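Long-range contact in Bse634I restriction endonuclease (Geobacillus stearothermophilus, PDB 1KNV), which probably cuts double-stranded DNA as a metal-dependent type II restriction endonuclease of the PD-(D/E)XK superfamily: residues Asn144-Ile149 and Val195-Ser200. Residues are numbered along the deposited sequence; the frame is centred on the assembly and turned at random.
Sequences NPDLLI and VGLKTS
D146 meets L197 at the start of strand 147-151, beside strand 191-198, where its carboxylate takes the L197 amide just beyond the last backbone pair. D146 OD2 accepts the backbone N-H of L197 at 2.7 Å through its anti lone pair, the one turned away from OD1. With CG anti to the carbonyl carbon (chi1 -61°), the carboxylate is carried out along the strand to this amide, while the D146 methylene lies against the L197 side chain, CB to CG 3.7 Å. D146 OD2 also comes within 3.3 Å of L197 O, a close approach of two acceptors that would suit a shared cation. Indeed D146 and L197 both belong to a calcium site known for this protein, although no metal is bound to this chain here. K198 NZ stands 4.9 Å from D146 OD2, near the carboxylate but not in contact with it. With an alanine here, the L197 amide is likely to lose its side-chain acceptor and the metal site a carboxylate. Behind this, a classic beta bulge sets the aspartate's position: D146 and L147 both face V195, whose carbonyl oxygen takes a bond from L147 N at 3.1 Å and a weak one from D146 N. V195 N returns a bond to L147 O at 2.7 Å, closing the hydrogen-bonded pair. L147 and V195 lie side by side on one face of the sheet, CB to CB 3.8 Å, and CD1 of I149 reaches CG2 of V195 on that same face. Helix 281-291 packs here, with M286 against L147 and I290 against both I149 and V195. P145 instead touches L216 of helix 203-227, and strands 99-103 and 235-240 flank the pair within the mixed sheet of the PD-(D/E)XK core.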
ATOM      1  N   ASN B 144      -6.614  24.251  -9.180  1.00 23.36           N
ATOM      2  CA  ASN B 144      -5.624  24.551 -10.206  1.00 21.73           C
ATOM      3  C   ASN B 144      -4.369  25.229  -9.712  1.00 21.81           C
ATOM      4  O   ASN B 144      -4.438  26.261  -9.042  1.00 21.64           O
ATOM      5  CB  ASN B 144      -6.206  25.489 -11.257  1.00 22.97           C
ATOM      6  CG  ASN B 144      -7.056  24.785 -12.257  1.00 24.05           C
ATOM      7  OD1 ASN B 144      -7.449  23.644 -12.061  1.00 25.45           O
ATOM      8  ND2 ASN B 144      -7.365  25.473 -13.345  1.00 25.25           N
ATOM      9  N   PRO B 145      -3.201  24.652 -10.020  1.00 21.49           N
ATOM     10  CA  PRO B 145      -1.966  25.305  -9.588  1.00 21.53           C
ATOM     11  C   PRO B 145      -1.931  26.520 -10.523  1.00 21.60           C
ATOM     12  O   PRO B 145      -2.487  26.462 -11.626  1.00 21.28           O
ATOM     13  CB  PRO B 145      -0.896  24.275  -9.927  1.00 21.75           C
ATOM     14  CG  PRO B 145      -1.462  23.574 -11.086  1.00 23.07           C
ATOM     15  CD  PRO B 145      -2.911  23.379 -10.692  1.00 21.49           C
ATOM     16  N   ASP B 146      -1.316  27.616 -10.097  1.00 20.76           N
ATOM     17  CA  ASP B 146      -1.286  28.809 -10.932  1.00 20.48           C
ATOM     18  C   ASP B 146      -0.352  28.644 -12.119  1.00 20.63           C
ATOM     19  O   ASP B 146      -0.505  29.312 -13.148  1.00 20.39           O
ATOM     20  CB  ASP B 146      -0.856  30.016 -10.101  1.00 22.39           C
ATOM     21  CG  ASP B 146      -1.813  30.297  -8.953  1.00 22.90           C
ATOM     22  OD1 ASP B 146      -3.036  30.432  -9.205  1.00 24.30           O
ATOM     23  OD2 ASP B 146      -1.348  30.375  -7.801  1.00 24.94           O
ATOM     24  N   LEU B 147       0.600  27.739 -11.992  1.00 20.63           N
ATOM     25  CA  LEU B 147       1.560  27.528 -13.058  1.00 20.31           C
ATOM     26  C   LEU B 147       1.848  26.038 -13.227  1.00 19.95           C
ATOM     27  O   LEU B 147       2.054  25.313 -12.248  1.00 18.03           O
ATOM     28  CB  LEU B 147       2.840  28.261 -12.682  1.00 22.42           C
ATOM     29  CG  LEU B 147       4.030  28.418 -13.600  1.00 24.12           C
ATOM     30  CD1 LEU B 147       3.516  29.147 -14.803  1.00 24.22           C
ATOM     31  CD2 LEU B 147       5.160  29.177 -12.901  1.00 24.20           C
ATOM     32  N   LEU B 148       1.823  25.574 -14.473  1.00 19.89           N
ATOM     33  CA  LEU B 148       2.107  24.177 -14.798  1.00 21.50           C
ATOM     34  C   LEU B 148       3.343  24.014 -15.694  1.00 20.49           C
ATOM     35  O   LEU B 148       3.491  24.733 -16.689  1.00 20.49           O
ATOM     36  CB  LEU B 148       0.959  23.545 -15.572  1.00 22.68           C
ATOM     37  CG  LEU B 148      -0.348  23.174 -14.934  1.00 24.59           C
ATOM     38  CD1 LEU B 148      -1.173  22.388 -15.954  1.00 24.96           C
ATOM     39  CD2 LEU B 148      -0.031  22.365 -13.712  1.00 25.02           C
ATOM     40  N   ILE B 149       4.225  23.095 -15.339  1.00 20.44           N
ATOM     41  CA  ILE B 149       5.394  22.817 -16.155  1.00 20.44           C
ATOM     42  C   ILE B 149       5.122  21.446 -16.751  1.00 20.40           C
ATOM     43  O   ILE B 149       4.951  20.468 -16.024  1.00 20.36           O
ATOM     44  CB  ILE B 149       6.688  22.825 -15.321  1.00 20.81           C
ATOM     45  CG1 ILE B 149       7.016  24.260 -14.836  1.00 20.60           C
ATOM     46  CG2 ILE B 149       7.846  22.329 -16.187  1.00 19.54           C
ATOM     47  CD1 ILE B 149       5.982  24.874 -13.925  1.00 20.66           C
ATOM     48  N   VAL B 195       2.935  25.097  -9.692  1.00 18.08           N
ATOM     49  CA  VAL B 195       3.381  26.136  -8.767  1.00 17.37           C
ATOM     50  C   VAL B 195       2.189  26.938  -8.254  1.00 18.15           C
ATOM     51  O   VAL B 195       1.316  27.332  -9.027  1.00 19.36           O
ATOM     52  CB  VAL B 195       4.382  27.131  -9.433  1.00 16.52           C
ATOM     53  CG1 VAL B 195       4.969  28.075  -8.369  1.00 15.05           C
ATOM     54  CG2 VAL B 195       5.496  26.372 -10.132  1.00 15.45           C
ATOM     55  N   GLY B 196       2.146  27.153  -6.943  1.00 18.14           N
ATOM     56  CA  GLY B 196       1.081  27.942  -6.358  1.00 17.99           C
ATOM     57  C   GLY B 196       1.678  29.310  -6.094  1.00 19.22           C
ATOM     58  O   GLY B 196       2.619  29.420  -5.315  1.00 18.11           O
ATOM     59  N   LEU B 197       1.155  30.346  -6.750  1.00 19.99           N
ATOM     60  CA  LEU B 197       1.663  31.710  -6.587  1.00 21.36           C
ATOM     61  C   LEU B 197       0.878  32.468  -5.520  1.00 23.00           C
ATOM     62  O   LEU B 197      -0.343  32.616  -5.644  1.00 24.60           O
ATOM     63  CB  LEU B 197       1.562  32.462  -7.913  1.00 21.02           C
ATOM     64  CG  LEU B 197       2.252  31.816  -9.109  1.00 20.96           C
ATOM     65  CD1 LEU B 197       1.947  32.625 -10.352  1.00 20.93           C
ATOM     66  CD2 LEU B 197       3.752  31.736  -8.871  1.00 21.20           C
ATOM     67  N   LYS B 198       1.567  32.952  -4.481  1.00 22.11           N
ATOM     68  CA  LYS B 198       0.899  33.681  -3.396  1.00 21.75           C
ATOM     69  C   LYS B 198       1.458  35.087  -3.168  1.00 23.13           C
ATOM     70  O   LYS B 198       2.663  35.315  -3.257  1.00 23.28           O
ATOM     71  CB  LYS B 198       0.990  32.899  -2.075  1.00 20.08           C
ATOM     72  CG  LYS B 198       0.473  31.472  -2.115  1.00 17.46           C
ATOM     73  CD  LYS B 198      -0.997  31.376  -2.509  1.00 16.27           C
ATOM     74  CE  LYS B 198      -1.418  29.910  -2.582  1.00 14.55           C
ATOM     75  NZ  LYS B 198      -2.764  29.747  -3.156  1.00 15.20           N
ATOM     76  N   THR B 199       0.569  36.023  -2.852  1.00 24.55           N
ATOM     77  CA  THR B 199       0.967  37.402  -2.604  1.00 26.54           C
ATOM     78  C   THR B 199       1.950  37.481  -1.444  1.00 26.79           C
ATOM     79  O   THR B 199       2.861  38.308  -1.434  1.00 26.70           O
ATOM     80  CB  THR B 199      -0.258  38.264  -2.288  1.00 26.31           C
ATOM     81  OG1 THR B 199      -1.122  38.282  -3.429  1.00 27.21           O
ATOM     82  CG2 THR B 199       0.157  39.678  -1.965  1.00 27.20           C
ATOM     83  N   SER B 200       1.754  36.609  -0.465  1.00 27.11           N
ATOM     84  CA  SER B 200       2.620  36.550   0.701  1.00 28.30           C
ATOM     85  C   SER B 200       2.356  35.220   1.369  1.00 27.77           C
ATOM     86  O   SER B 200       1.455  34.490   0.958  1.00 27.49           O
ATOM     87  CB  SER B 200       2.288  37.683   1.673  1.00 29.48           C
ATOM     88  OG  SER B 200       0.972  37.544   2.181  1.00 30.59           O
TER